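Local coordinates for sensor protein kinase HptS (Staphylococcus aureus, PDB 6LKI) that is a sensor histidine kinase that probably takes part in sensing extracellular hexose phosphate and passes the signal on by phosphorylation, at residues 27-30 against 31-34; 111-114 against 115-119; 133-136 against 137-140. One frame throughout, in Å; residues are numbered along the deposited sequence.

Contact 1. Residues 27-30 against 31-34; sequences HNNS and FQEL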
# COMPACT_ATOMS: atom_id res chain seq x y z
N HIS B 27 17.25 0.09 -20.72
CA HIS B 27 16.68 1.38 -20.37
C HIS B 27 17.12 1.88 -19.00
O HIS B 27 16.63 2.91 -18.54
CB HIS B 27 15.15 1.32 -20.43
CG HIS B 27 14.59 1.52 -21.80
ND1 HIS B 27 14.59 0.53 -22.76
CD2 HIS B 27 14.02 2.61 -22.38
CE1 HIS B 27 14.04 0.99 -23.87
NE2 HIS B 27 13.69 2.25 -23.67
N ASN B 28 17.97 1.13 -18.35
CA ASN B 28 18.51 1.49 -17.08
C ASN B 28 19.13 2.89 -17.03
O ASN B 28 18.78 3.70 -16.25
CB ASN B 28 19.58 0.50 -16.75
CG ASN B 28 19.92 0.52 -15.33
OD1 ASN B 28 20.97 1.00 -14.91
ND2 ASN B 28 19.04 -0.01 -14.55
N ASN B 29 20.09 3.11 -17.88
CA ASN B 29 20.79 4.39 -17.93
C ASN B 29 19.87 5.51 -18.39
O ASN B 29 19.97 6.64 -17.91
CB ASN B 29 22.00 4.28 -18.86
CG ASN B 29 23.09 3.39 -18.29
OD1 ASN B 29 23.59 2.50 -18.97
ND2 ASN B 29 23.47 3.64 -17.04
N SER B 30 18.96 5.21 -19.33
CA SER B 30 18.05 6.24 -19.82
C SER B 30 17.06 6.67 -18.75
O SER B 30 16.73 7.86 -18.64
CB SER B 30 17.32 5.74 -21.06
OG SER B 30 16.48 4.64 -20.75
N PHE B 31 16.59 5.72 -17.94
CA PHE B 31 15.63 6.05 -16.89
C PHE B 31 16.25 6.96 -15.84
O PHE B 31 15.58 7.86 -15.31
CB PHE B 31 15.09 4.78 -16.25
CG PHE B 31 14.10 4.04 -17.10
CD1 PHE B 31 13.47 4.67 -18.16
CD2 PHE B 31 13.80 2.71 -16.85
CE1 PHE B 31 12.56 3.99 -18.95
CE2 PHE B 31 12.89 2.03 -17.64
CZ PHE B 31 12.27 2.67 -18.69
N GLN B 32 17.53 6.75 -15.52
CA GLN B 32 18.21 7.61 -14.55
C GLN B 32 18.34 9.05 -15.02
O GLN B 32 18.64 9.92 -14.21
CB GLN B 32 19.59 7.03 -14.23
CG GLN B 32 19.55 5.64 -13.63
CD GLN B 32 20.93 5.11 -13.27
OE1 GLN B 32 21.66 5.74 -12.51
NE2 GLN B 32 21.29 3.96 -13.83
N GLU B 33 18.12 9.31 -16.31
CA GLU B 33 18.14 10.66 -16.86
C GLU B 33 16.75 11.29 -16.95
O GLU B 33 16.65 12.46 -17.31
CB GLU B 33 18.78 10.64 -18.25
CG GLU B 33 20.26 10.33 -18.26
CD GLU B 33 21.09 11.40 -17.58
OE1 GLU B 33 21.92 11.05 -16.71
OE2 GLU B 33 20.90 12.59 -17.91
N LEU B 34 15.70 10.54 -16.62
CA LEU B 34 14.33 11.00 -16.81
C LEU B 34 13.73 11.42 -15.47
O LEU B 34 13.66 10.62 -14.54
CB LEU B 34 13.48 9.90 -17.46
CG LEU B 34 13.88 9.54 -18.89
CD1 LEU B 34 13.07 8.36 -19.40
CD2 LEU B 34 13.70 10.74 -19.81
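His-27 and Phe-31 meet one turn apart at the end of helix 2-31. CB of His-27 sits over the face of the Phe-31 ring, 3.8 Å from its centroid, as a CH-pi contact. The two rings are inclined at 39°. The His-27 carbonyl oxygen also lies over a face of the Phe-31 ring, offset toward its rim.

That oxygen is gripped twice. Phe-31 N donates to His-27 O at 2.9 Å, and Ser-30 OG donates to His-27 O at 2.8 Å. Both donors come from the same face of the carbonyl plane. With OG of Ser-30 between its own N and carbonyl carbon (chi1 64°), the hydroxyl turns back along the helix to reach this oxygen.

Further round the helix, Gln-32 runs extended beyond CG and brings NE2 to 3.2 Å from Asn-28 OD1. The two amide planes are 79° apart. Gln-32 N and NE2 each make only a weak bond to Asn-28 O. The helix then gives way to a type I turn from Phe-31 to Leu-34. Here Glu-33 N bonds to Ser-30 O at 3.1 Å, and Leu-34 CG packs 3.3 Å from the same Ser-30 O.

In the second shell, Phe-93 stacks on Phe-31. Phe-23 stacks on His-27 and offers its carbonyl to ND1, while Glu-48 of helix 39-55 bonds to NE2. With an acceptor at each ring nitrogen, His-27 is probably doubly protonated and positively charged.

Contact 2. Residues 111-114 against 115-119; sequences SEIK and KDNRQ
Lys-114 packs against Gln-119, where the backbone turns back on itself after helix 108-116. Its CB lies 3.6 Å from Gln-119 O, and its CA makes a CA-H...O contact with the same oxygen. CG then passes alongside Lys-115 N. Beyond CG every torsion is close to 180°, and the straight chain carries NZ away from the helix to a hydrogen bond with Asn-134 O.

The Lys-114 carbonyl oxygen receives a weak bond from Arg-118 NH1, 3.2 Å from Lys-114 O. Arg-118 has left-handed backbone angles (phi 56°) and stops the helix at its C-terminal end. Its side chain is bent at chi2 and folds back over the helix end.

Ile-113 O is used after the turn. Gln-119 N donates to Ile-113 O at 2.9 Å, from above the carbonyl plane, while Asn-117 N adds a weak bond. Ile-113 CG1 rests 3.6 Å from Gln-119 O.

On another side, Glu-112 CG touches Asp-116 OD2 at 3.7 Å. Their carboxylates approach to 4.5 Å between Glu-112 OE1 and Asp-116 OD2. The like charges may repel mildly and raise one pKa a little, both residues being solvent-exposed.

Ile-113 and Gln-119 both pack on Ile-167 of strand 163-169. Helix 2-31 lies against the same region: His-5 touches Ile-113 and bonds to Gln-119 OE1. Lys-169 NZ bonds to Asn-117 O.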
# COMPACT_ATOMS: atom_id res chain seq x y z
N SER B 111 -7.00 -16.76 -25.73
CA SER B 111 -8.36 -16.33 -26.04
C SER B 111 -8.92 -17.06 -27.25
O SER B 111 -10.14 -17.27 -27.33
CB SER B 111 -8.39 -14.81 -26.27
OG SER B 111 -8.35 -14.51 -27.65
N GLU B 112 -8.06 -17.45 -28.19
CA GLU B 112 -8.52 -18.16 -29.38
C GLU B 112 -8.87 -19.61 -29.06
O GLU B 112 -9.94 -20.10 -29.45
CB GLU B 112 -7.45 -18.09 -30.47
CG GLU B 112 -7.53 -19.23 -31.48
CD GLU B 112 -6.28 -19.33 -32.33
OE1 GLU B 112 -6.25 -18.73 -33.43
OE2 GLU B 112 -5.32 -20.01 -31.91
N ILE B 113 -7.98 -20.31 -28.35
CA ILE B 113 -8.24 -21.71 -28.02
C ILE B 113 -9.43 -21.82 -27.07
O ILE B 113 -10.11 -22.86 -27.04
CB ILE B 113 -6.98 -22.37 -27.43
CG1 ILE B 113 -6.60 -21.73 -26.10
CG2 ILE B 113 -5.83 -22.28 -28.42
CD1 ILE B 113 -5.48 -22.44 -25.38
N LYS B 114 -9.71 -20.77 -26.29
CA LYS B 114 -10.90 -20.78 -25.45
C LYS B 114 -12.16 -20.62 -26.29
O LYS B 114 -13.19 -21.25 -26.01
CB LYS B 114 -10.80 -19.67 -24.40
CG LYS B 114 -12.10 -19.36 -23.68
CD LYS B 114 -11.95 -18.17 -22.75
CE LYS B 114 -13.29 -17.72 -22.20
NZ LYS B 114 -13.14 -16.57 -21.26
N LYS B 115 -12.10 -19.78 -27.33
CA LYS B 115 -13.26 -19.58 -28.19
C LYS B 115 -13.44 -20.73 -29.16
O LYS B 115 -14.53 -21.31 -29.26
CB LYS B 115 -13.12 -18.26 -28.94
CG LYS B 115 -14.04 -18.13 -30.15
CD LYS B 115 -14.06 -16.72 -30.70
CE LYS B 115 -15.29 -16.48 -31.55
NZ LYS B 115 -14.95 -16.15 -32.96
N ASP B 116 -12.38 -21.09 -29.89
CA ASP B 116 -12.51 -22.09 -30.95
C ASP B 116 -12.55 -23.51 -30.40
O ASP B 116 -13.39 -24.31 -30.83
CB ASP B 116 -11.36 -21.94 -31.95
CG ASP B 116 -11.47 -20.69 -32.79
OD1 ASP B 116 -12.55 -20.06 -32.79
OD2 ASP B 116 -10.47 -20.32 -33.45
N ASN B 117 -11.66 -23.84 -29.46
CA ASN B 117 -11.50 -25.20 -28.99
C ASN B 117 -12.05 -25.44 -27.59
O ASN B 117 -11.97 -26.57 -27.10
CB ASN B 117 -10.02 -25.60 -29.04
CG ASN B 117 -9.44 -25.53 -30.44
OD1 ASN B 117 -8.27 -25.20 -30.62
ND2 ASN B 117 -10.26 -25.84 -31.43
N ARG B 118 -12.60 -24.41 -26.94
CA ARG B 118 -13.11 -24.52 -25.57
C ARG B 118 -12.03 -25.02 -24.61
O ARG B 118 -12.33 -25.66 -23.60
CB ARG B 118 -14.35 -25.41 -25.51
CG ARG B 118 -15.57 -24.82 -26.18
CD ARG B 118 -16.13 -23.65 -25.38
NE ARG B 118 -17.22 -22.98 -26.08
CZ ARG B 118 -17.30 -21.66 -26.25
NH1 ARG B 118 -16.34 -20.87 -25.78
NH2 ARG B 118 -18.33 -21.13 -26.90
N GLN B 119 -10.77 -24.73 -24.93
CA GLN B 119 -9.65 -25.05 -24.06
C GLN B 119 -9.35 -23.84 -23.19
O GLN B 119 -9.09 -22.75 -23.71
CB GLN B 119 -8.42 -25.45 -24.88
CG GLN B 119 -8.62 -26.66 -25.78
CD GLN B 119 -7.35 -27.05 -26.51
OE1 GLN B 119 -6.24 -26.73 -26.06
NE2 GLN B 119 -7.49 -27.73 -27.64

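Contact 3. Residues 133-136 against 137-140; sequences ANDD and RFTI
Asp-135 and Arg-137 meet through their charged groups, whose planes are 68° apart. Each carboxylate oxygen takes a different hydrogen of the arginine. OD2 forms a salt bridge: Arg-137 NE lies 2.9 Å from Asp-135 OD2 and meets its syn lone pair. OD2 sits at the edge of the guanidinium, 22° out of its plane.

OD1 serves the backbone. Arg-137 N donates to Asp-135 OD1 at 2.9 Å, nearly straight at the hydrogen but from well above the carboxylate plane. This bond closes an Asx turn. CG of Asp-135 stands opposite its own N (chi1 -179°), which swings the carboxylate forward over the next two residues. Arg-137 bends at chi3 to bring NE back, and its CG lies 3.4 Å from Asp-135 OD1.

A weak bond from Phe-138 N to Asp-135 O, 3.3 Å long, closes the beta turn 135-138, on which the Asx turn at Asp-135 is superposed. Before and after the turn, CB of Ala-133 and CB of Phe-138 come within 4.3 Å of each other.

The turn follows strand 130-133, an outermost strand of its sheet within the chain. Asp-135 OD2 has a further partner in Tyr-168 OH, from strand 163-169. Ala-133 and Phe-138 both pack on Leu-122 of strand 120-125. Phe-138 also meets Phe-149 of helix 146-149 edge-to-face.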
# COMPACT_ATOMS: atom_id res chain seq x y z
N ALA B 133 -6.77 -17.20 -14.70
CA ALA B 133 -7.84 -18.07 -15.17
C ALA B 133 -8.73 -17.29 -16.12
O ALA B 133 -9.23 -16.22 -15.76
CB ALA B 133 -8.66 -18.62 -14.00
N ASN B 134 -8.93 -17.82 -17.33
CA ASN B 134 -9.91 -17.29 -18.26
C ASN B 134 -11.22 -18.06 -18.20
O ASN B 134 -12.03 -17.99 -19.13
CB ASN B 134 -9.35 -17.29 -19.69
CG ASN B 134 -8.86 -18.65 -20.13
OD1 ASN B 134 -9.04 -19.65 -19.44
ND2 ASN B 134 -8.23 -18.69 -21.30
N ASP B 135 -11.44 -18.81 -17.11
CA ASP B 135 -12.65 -19.58 -16.89
C ASP B 135 -13.27 -19.13 -15.57
O ASP B 135 -12.57 -19.04 -14.56
CB ASP B 135 -12.33 -21.08 -16.85
CG ASP B 135 -13.55 -21.96 -16.64
OD1 ASP B 135 -14.67 -21.43 -16.50
OD2 ASP B 135 -13.39 -23.20 -16.62
N ASP B 136 -14.57 -18.84 -15.60
CA ASP B 136 -15.25 -18.36 -14.40
C ASP B 136 -15.51 -19.47 -13.39
O ASP B 136 -15.77 -19.17 -12.22
CB ASP B 136 -16.56 -17.68 -14.78
CG ASP B 136 -16.36 -16.28 -15.33
OD1 ASP B 136 -15.48 -15.56 -14.80
OD2 ASP B 136 -17.06 -15.90 -16.28
N ARG B 137 -15.43 -20.74 -13.81
CA ARG B 137 -15.52 -21.84 -12.86
C ARG B 137 -14.49 -21.72 -11.75
O ARG B 137 -14.73 -22.16 -10.62
CB ARG B 137 -15.34 -23.18 -13.58
CG ARG B 137 -16.45 -23.56 -14.54
CD ARG B 137 -16.30 -25.02 -14.95
NE ARG B 137 -15.47 -25.17 -16.14
CZ ARG B 137 -15.86 -25.79 -17.25
NH1 ARG B 137 -17.06 -26.34 -17.32
NH2 ARG B 137 -15.03 -25.88 -18.28
N PHE B 138 -13.34 -21.12 -12.05
CA PHE B 138 -12.25 -20.98 -11.10
C PHE B 138 -12.14 -19.53 -10.65
O PHE B 138 -12.43 -18.60 -11.41
CB PHE B 138 -10.93 -21.44 -11.72
CG PHE B 138 -10.89 -22.92 -11.98
CD1 PHE B 138 -10.66 -23.81 -10.95
CD2 PHE B 138 -11.10 -23.41 -13.26
CE1 PHE B 138 -10.62 -25.17 -11.19
CE2 PHE B 138 -11.07 -24.77 -13.50
CZ PHE B 138 -10.83 -25.65 -12.47
N THR B 139 -11.73 -19.35 -9.40
CA THR B 139 -11.63 -18.03 -8.79
C THR B 139 -10.17 -17.73 -8.48
O THR B 139 -9.47 -18.57 -7.90
CB THR B 139 -12.48 -17.95 -7.52
OG1 THR B 139 -13.85 -18.23 -7.83
CG2 THR B 139 -12.37 -16.57 -6.89
N ILE B 140 -9.72 -16.54 -8.87
CA ILE B 140 -8.35 -16.12 -8.60
C ILE B 140 -8.12 -16.12 -7.09
O ILE B 140 -8.99 -15.73 -6.31
CB ILE B 140 -8.10 -14.73 -9.23
CG1 ILE B 140 -6.60 -14.44 -9.31
CG2 ILE B 140 -8.86 -13.63 -8.51
CD1 ILE B 140 -6.01 -14.76 -10.66

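The three contacts lie in series along the chain, and none nests in or crosses another. Contact 1 closes the exit of the long helix 2-31 and starts the loop to helix 39-55, beside the first antiparallel sheet. Contact 2 ends helix 108-116 and leads into strand 120-125 of the second sheet. Contact 3 turns the chain just after strand 130-133 of that sheet. Contacts 2 and 3 touch through Lys-114 NZ and Asn-134 O. Contact 1 is about 41 Å from contact 2, centre to centre. Helix 2-31 spans this distance. Two such four-stranded sheets beside a long helix are consistent with a double-Cache sensor domain.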